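Local coordinates for cellulose-binding protein (Saccharophagus degradans, PDB 2YHG) that probably acts in carbohydrate metabolism, where the whole protein is expected to bind polysaccharide and this nucleoside hydrolase-related portion may hydrolyse glycosyl bonds, at residues A[354-359]-A[400-405]; A[347-352]-A[430-435]. One frame throughout, in Å; residues are numbered along the deposited sequence. Where two conformers were deposited one is given.

How the contacts relate
Both contacts belong to the C-terminal beta domain, which packs two sheets face to face. Contact 1 pairs the antiparallel strands 356-360 and 398-402 of one sheet; contact 2 pairs strand 347-351 with strand 427-436 of the other, and this pairing is parallel. Their centres lie about 11 Å apart. Both strands of contact 1 fall between the two segments of contact 2 along the chain, and strand 356-360 directly follows strand 347-351, so the chain steps from one sheet to the other through a short connection. Packing between the contacts, such as Val357 CG2 on Ala351 CB at 3.7 Å and Ile403 CD1 on Ile434 CD1 at 4.0 Å, joins the sheets through an apolar interior.

Contact 1 (A[354-359]-A[400-405]); sequences GSTVSL and NVQIPS
Val357 carries CG1 opposite its backbone N (chi1 178°), which leaves CG2 on the N side, where it meets CG1 of Ile403 at 3.9 Å. Ile403 answers with chi1 -53°: its CG1 also sits beside the backbone N, lies 3.4 Å from Ser355 O, and the two side chains cross obliquely. Further along the same face, CD1 of Leu359 touches CG2 of Val401 at 3.7 Å, the branch of Val401 that stands beside its own backbone N.

The backbones beneath these groups form an antiparallel beta ladder. Val357 and Val401 make the hydrogen-bonded pair: Val357 N to Val401 O and Val401 N to Val357 O are both 2.8 Å, and the second is almost perfectly straight, with 178° at the hydrogen. Thr356-Gln402 and Ser358-Asn400 are the flanking non-hydrogen-bonded pairs, with their CB atoms on the face opposite the valines. Past the regular strand the pairing persists, since Ile403 N donates to Ser355 O at 2.8 Å. It then frays: Gly354 N makes two weak bonds, to Ile403 O at 2.9 Å and to Pro404 O at 3.3 Å. The Ser355 hydroxyl turns to the Ser352 carbonyl, bonding to the connection from strand 347-351.

The faces of the ladder differ in chemistry. Leu359 and Ile403 rest on strand 427-436 of the other sheet, and Val401 on Ile414 of strand 411-420, whereas Thr356, Ser358, Asn400 and Gln402 occupy the other, largely solvent-facing side. Main-chain bonds thus fix the register and the apolar face packs against a second sheet, the division expected of a beta-sandwich layer with one wet and one dry side.

Contact 2 (A[347-352]-A[430-435]); sequences MYLNAS and RRVVIN
Met347 reaches along segment 430-435 towards the Arg430 guanidinium. Its CB lies 3.6 Å from the Arg431 carbonyl O; CG then continues opposite the backbone N (chi1 -177°), and the extended second torsion carries SD on, to 4.1 Å from Val432 CG2, the two side chains lying alongside each other. The same SD meets the edge of the Arg430 guanidinium in its plane, 3.9 Å from NH1, in one of two deposited conformers of the arginine, so this contact is conditional. In that conformer NH1 is hydrogen-bonded to the Asp341 carbonyl.

The backbones form a parallel beta ladder, the one parallel pairing of this four-stranded mixed sheet; the other two are antiparallel, and strand 347-351 is outermost on this side. Odd-numbered residues of 347-351 do the bonding: Met347 N gives to Arg431 O, Val433 N to Met347 O at 2.8 Å, Leu349 N to Val433 O, Asn435 N to Leu349 O and Ala351 N to Asn435 O.

On the face shared with Met347, Leu349 CD1 packs on Val432 CG1 at 3.7 Å in the conformer described, and Leu349 and Val432 both also touch Leu359 of the opposing sheet. On the other face the Tyr348 ring lies alongside Val433, its CD1 3.7 Å from Val433 CB.

Contact 1 (A[354-359]-A[400-405])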
loop_
_atom_site.group_PDB
_atom_site.type_symbol
_atom_site.label_atom_id
_atom_site.label_comp_id
_atom_site.label_asym_id
_atom_site.label_seq_id
_atom_site.Cartn_x
_atom_site.Cartn_y
_atom_site.Cartn_z
ATOM N N GLY A 354 16.416 30.452 3.107
ATOM C CA GLY A 354 16.377 31.586 4.037
ATOM C C GLY A 354 15.054 32.324 4.005
ATOM O O GLY A 354 14.981 33.495 4.333
ATOM N N SER A 355 13.979 31.702 3.593
ATOM C CA SER A 355 12.648 32.278 3.683
ATOM C C SER A 355 11.793 31.533 4.696
ATOM O O SER A 355 12.150 30.456 5.140
ATOM C CB SER A 355 11.980 32.286 2.297
ATOM O OG SER A 355 11.523 30.998 1.908
ATOM N N THR A 356 10.655 32.118 5.035
ATOM C CA THR A 356 9.672 31.454 5.895
ATOM C C THR A 356 8.421 31.166 5.097
ATOM O O THR A 356 7.986 31.991 4.280
ATOM C CB THR A 356 9.348 32.327 7.100
ATOM O OG1 THR A 356 10.572 32.620 7.787
ATOM C CG2 THR A 356 8.415 31.671 8.031
ATOM N N VAL A 357 7.880 29.980 5.288
ATOM C CA VAL A 357 6.705 29.501 4.567
ATOM C C VAL A 357 5.562 29.221 5.536
ATOM O O VAL A 357 5.646 28.313 6.369
ATOM C CB VAL A 357 7.009 28.218 3.745
ATOM C CG1 VAL A 357 5.757 27.716 3.052
ATOM C CG2 VAL A 357 8.142 28.499 2.747
ATOM N N SER A 358 4.484 29.967 5.406
ATOM C CA SER A 358 3.272 29.732 6.166
ATOM C C SER A 358 2.526 28.507 5.622
ATOM O O SER A 358 2.294 28.417 4.413
ATOM C CB SER A 358 2.389 30.981 6.069
ATOM O OG SER A 358 1.063 30.720 6.457
ATOM N N LEU A 359 2.162 27.580 6.497
ATOM C CA LEU A 359 1.342 26.426 6.114
ATOM C C LEU A 359 0.147 26.402 7.053
ATOM O O LEU A 359 0.295 26.223 8.248
ATOM C CB LEU A 359 2.133 25.121 6.209
ATOM C CG LEU A 359 3.361 24.989 5.300
ATOM C CD1 LEU A 359 4.124 23.696 5.625
ATOM C CD2 LEU A 359 3.018 25.078 3.834
ATOM N N ASN A 400 4.458 27.849 10.686
ATOM C CA ASN A 400 5.414 28.573 9.835
ATOM C C ASN A 400 6.718 27.835 9.827
ATOM O O ASN A 400 7.299 27.563 10.871
ATOM C CB ASN A 400 5.657 30.041 10.250
ATOM C CG ASN A 400 4.519 30.915 9.915
ATOM O OD1 ASN A 400 4.389 31.408 8.798
ATOM N ND2 ASN A 400 3.599 31.053 10.863
ATOM N N VAL A 401 7.174 27.496 8.630
ATOM C CA VAL A 401 8.391 26.734 8.423
ATOM C C VAL A 401 9.522 27.665 8.054
ATOM O O VAL A 401 9.427 28.425 7.094
ATOM C CB VAL A 401 8.181 25.694 7.300
ATOM C CG1 VAL A 401 9.451 24.876 7.131
ATOM C CG2 VAL A 401 6.995 24.820 7.579
ATOM N N GLN A 402 10.621 27.592 8.798
ATOM C CA GLN A 402 11.810 28.351 8.475
ATOM C C GLN A 402 12.678 27.542 7.531
ATOM O O GLN A 402 13.227 26.514 7.934
ATOM C CB GLN A 402 12.553 28.687 9.764
ATOM C CG GLN A 402 11.847 29.720 10.570
ATOM C CD GLN A 402 12.688 30.218 11.713
ATOM O OE1 GLN A 402 12.753 29.572 12.745
ATOM N NE2 GLN A 402 13.469 31.268 11.476
ATOM N N ILE A 403 12.813 27.987 6.297
ATOM C CA ILE A 403 13.643 27.297 5.314
ATOM C C ILE A 403 15.075 27.755 5.519
ATOM O O ILE A 403 15.391 28.931 5.363
ATOM C CB ILE A 403 13.210 27.641 3.890
ATOM C CG1 ILE A 403 11.730 27.401 3.663
ATOM C CG2 ILE A 403 14.091 26.898 2.885
ATOM C CD1 ILE A 403 11.284 25.972 3.859
ATOM N N PRO A 404 15.989 26.851 5.902
ATOM C CA PRO A 404 17.362 27.303 6.199
ATOM C C PRO A 404 18.005 27.995 5.019
ATOM O O PRO A 404 17.843 27.609 3.872
ATOM C CB PRO A 404 18.078 26.003 6.576
ATOM C CG PRO A 404 16.964 25.165 7.173
ATOM C CD PRO A 404 15.803 25.424 6.235
ATOM N N SER A 405 18.903 28.945 5.334
ATOM C CA SER A 405 19.684 29.601 4.321
ATOM C C SER A 405 20.592 28.675 3.547
ATOM O O SER A 405 20.901 28.945 2.401
ATOM C CB SER A 405 20.515 30.719 4.944
ATOM O OG SER A 405 19.686 31.733 5.468
#

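Contact 2 (A[347-352]-A[430-435])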
loop_
_atom_site.group_PDB
_atom_site.type_symbol
_atom_site.label_atom_id
_atom_site.label_comp_id
_atom_site.label_asym_id
_atom_site.label_seq_id
_atom_site.Cartn_x
_atom_site.Cartn_y
_atom_site.Cartn_z
ATOM N N MET A 347 1.587 17.728 -1.728
ATOM C CA MET A 347 1.636 19.110 -2.187
ATOM C C MET A 347 3.060 19.530 -2.427
ATOM O O MET A 347 3.897 19.286 -1.572
ATOM C CB MET A 347 1.026 20.012 -1.070
ATOM C CG MET A 347 0.888 21.480 -1.289
ATOM S SD MET A 347 -0.180 22.132 0.046
ATOM C CE MET A 347 -1.104 23.325 -0.840
ATOM N N TYR A 348 3.351 20.103 -3.577
ATOM C CA TYR A 348 4.675 20.503 -3.947
ATOM C C TYR A 348 4.743 22.027 -4.024
ATOM O O TYR A 348 3.918 22.644 -4.686
ATOM C CB TYR A 348 5.071 19.900 -5.288
ATOM C CG TYR A 348 5.205 18.411 -5.249
ATOM C CD1 TYR A 348 6.367 17.821 -4.812
ATOM C CD2 TYR A 348 4.156 17.581 -5.553
ATOM C CE1 TYR A 348 6.488 16.445 -4.734
ATOM C CE2 TYR A 348 4.274 16.193 -5.477
ATOM C CZ TYR A 348 5.435 15.647 -5.040
ATOM O OH TYR A 348 5.603 14.275 -5.004
ATOM N N LEU A 349 5.723 22.606 -3.358
ATOM C CA LEU A 349 5.952 24.052 -3.343
ATOM C C LEU A 349 7.410 24.314 -3.610
ATOM O O LEU A 349 8.258 23.549 -3.196
ATOM C CB LEU A 349 5.646 24.626 -1.946
ATOM C CG LEU A 349 4.225 24.541 -1.409
ATOM C CD1 LEU A 349 4.194 25.210 -0.054
ATOM C CD2 LEU A 349 3.235 25.186 -2.371
ATOM N N ASN A 350 7.709 25.427 -4.243
ATOM C CA ASN A 350 9.066 25.946 -4.348
ATOM C C ASN A 350 9.213 27.173 -3.485
ATOM O O ASN A 350 8.344 28.049 -3.517
ATOM C CB ASN A 350 9.348 26.320 -5.790
ATOM C CG ASN A 350 9.336 25.124 -6.715
ATOM O OD1 ASN A 350 8.168 24.875 -7.304
ATOM N ND2 ASN A 350 10.164 24.255 -6.570
ATOM N N ALA A 351 10.276 27.224 -2.689
ATOM C CA ALA A 351 10.529 28.364 -1.824
ATOM C C ALA A 351 12.011 28.669 -1.834
ATOM O O ALA A 351 12.842 27.783 -2.050
ATOM C CB ALA A 351 10.069 28.091 -0.371
ATOM N N SER A 352 12.379 29.897 -1.520
ATOM C CA SER A 352 13.770 30.273 -1.477
ATOM C C SER A 352 14.413 29.855 -0.164
ATOM O O SER A 352 13.814 29.891 0.926
ATOM C CB SER A 352 13.914 31.765 -1.674
ATOM O OG SER A 352 13.113 32.473 -0.751
ATOM N N ARG A 430 -1.343 15.396 5.231
ATOM C CA ARG A 430 -0.906 16.111 4.044
ATOM C C ARG A 430 0.588 16.379 4.132
ATOM O O ARG A 430 1.031 17.118 5.006
ATOM C CB ARG A 430 -1.635 17.436 3.842
ATOM C CG ARG A 430 -1.140 18.205 2.613
ATOM C CD ARG A 430 -1.629 17.559 1.318
ATOM N NE ARG A 430 -3.095 17.579 1.262
ATOM C CZ ARG A 430 -3.832 18.683 1.109
ATOM N NH1 ARG A 430 -3.283 19.810 0.698
ATOM N NH2 ARG A 430 -5.146 18.650 1.267
ATOM N N ARG A 431 1.359 15.801 3.229
ATOM C CA ARG A 431 2.743 16.131 3.062
ATOM C C ARG A 431 2.904 17.308 2.134
ATOM O O ARG A 431 2.303 17.364 1.075
ATOM C CB ARG A 431 3.532 14.924 2.528
ATOM C CG ARG A 431 5.047 15.169 2.530
ATOM C CD ARG A 431 5.823 14.049 1.851
ATOM N NE ARG A 431 5.536 12.771 2.490
ATOM C CZ ARG A 431 6.410 11.867 2.922
ATOM N NH1 ARG A 431 7.706 12.068 2.891
ATOM N NH2 ARG A 431 5.929 10.727 3.375
ATOM N N VAL A 432 3.744 18.247 2.558
ATOM C CA VAL A 432 4.169 19.387 1.773
ATOM C C VAL A 432 5.652 19.218 1.482
ATOM O O VAL A 432 6.481 19.241 2.396
ATOM C CB VAL A 432 3.912 20.711 2.493
ATOM C CG1 VAL A 432 4.237 21.868 1.564
ATOM C CG2 VAL A 432 2.451 20.803 2.943
ATOM N N VAL A 433 5.991 18.995 0.224
ATOM C CA VAL A 433 7.375 18.872 -0.216
ATOM C C VAL A 433 7.794 20.234 -0.731
ATOM O O VAL A 433 7.244 20.753 -1.714
ATOM C CB VAL A 433 7.521 17.804 -1.314
ATOM C CG1 VAL A 433 8.925 17.840 -1.895
ATOM C CG2 VAL A 433 7.186 16.428 -0.751
ATOM N N ILE A 434 8.788 20.832 -0.085
ATOM C CA ILE A 434 9.282 22.158 -0.417
ATOM C C ILE A 434 10.639 22.006 -1.090
ATOM O O ILE A 434 11.605 21.577 -0.471
ATOM C CB ILE A 434 9.383 23.063 0.817
ATOM C CG1 ILE A 434 8.036 23.109 1.567
ATOM C CG2 ILE A 434 9.833 24.445 0.389
ATOM C CD1 ILE A 434 8.042 23.891 2.891
ATOM N N ASN A 435 10.679 22.307 -2.382
ATOM C CA ASN A 435 11.899 22.319 -3.161
ATOM C C ASN A 435 12.552 23.687 -2.974
ATOM O O ASN A 435 11.924 24.702 -3.257
ATOM C CB ASN A 435 11.572 22.107 -4.644
ATOM C CG ASN A 435 10.875 20.794 -4.895
ATOM O OD1 ASN A 435 9.713 20.754 -5.296
ATOM N ND2 ASN A 435 11.507 19.726 -4.472
HETATM O O HOH W 1 12.944 25.352 -6.053
#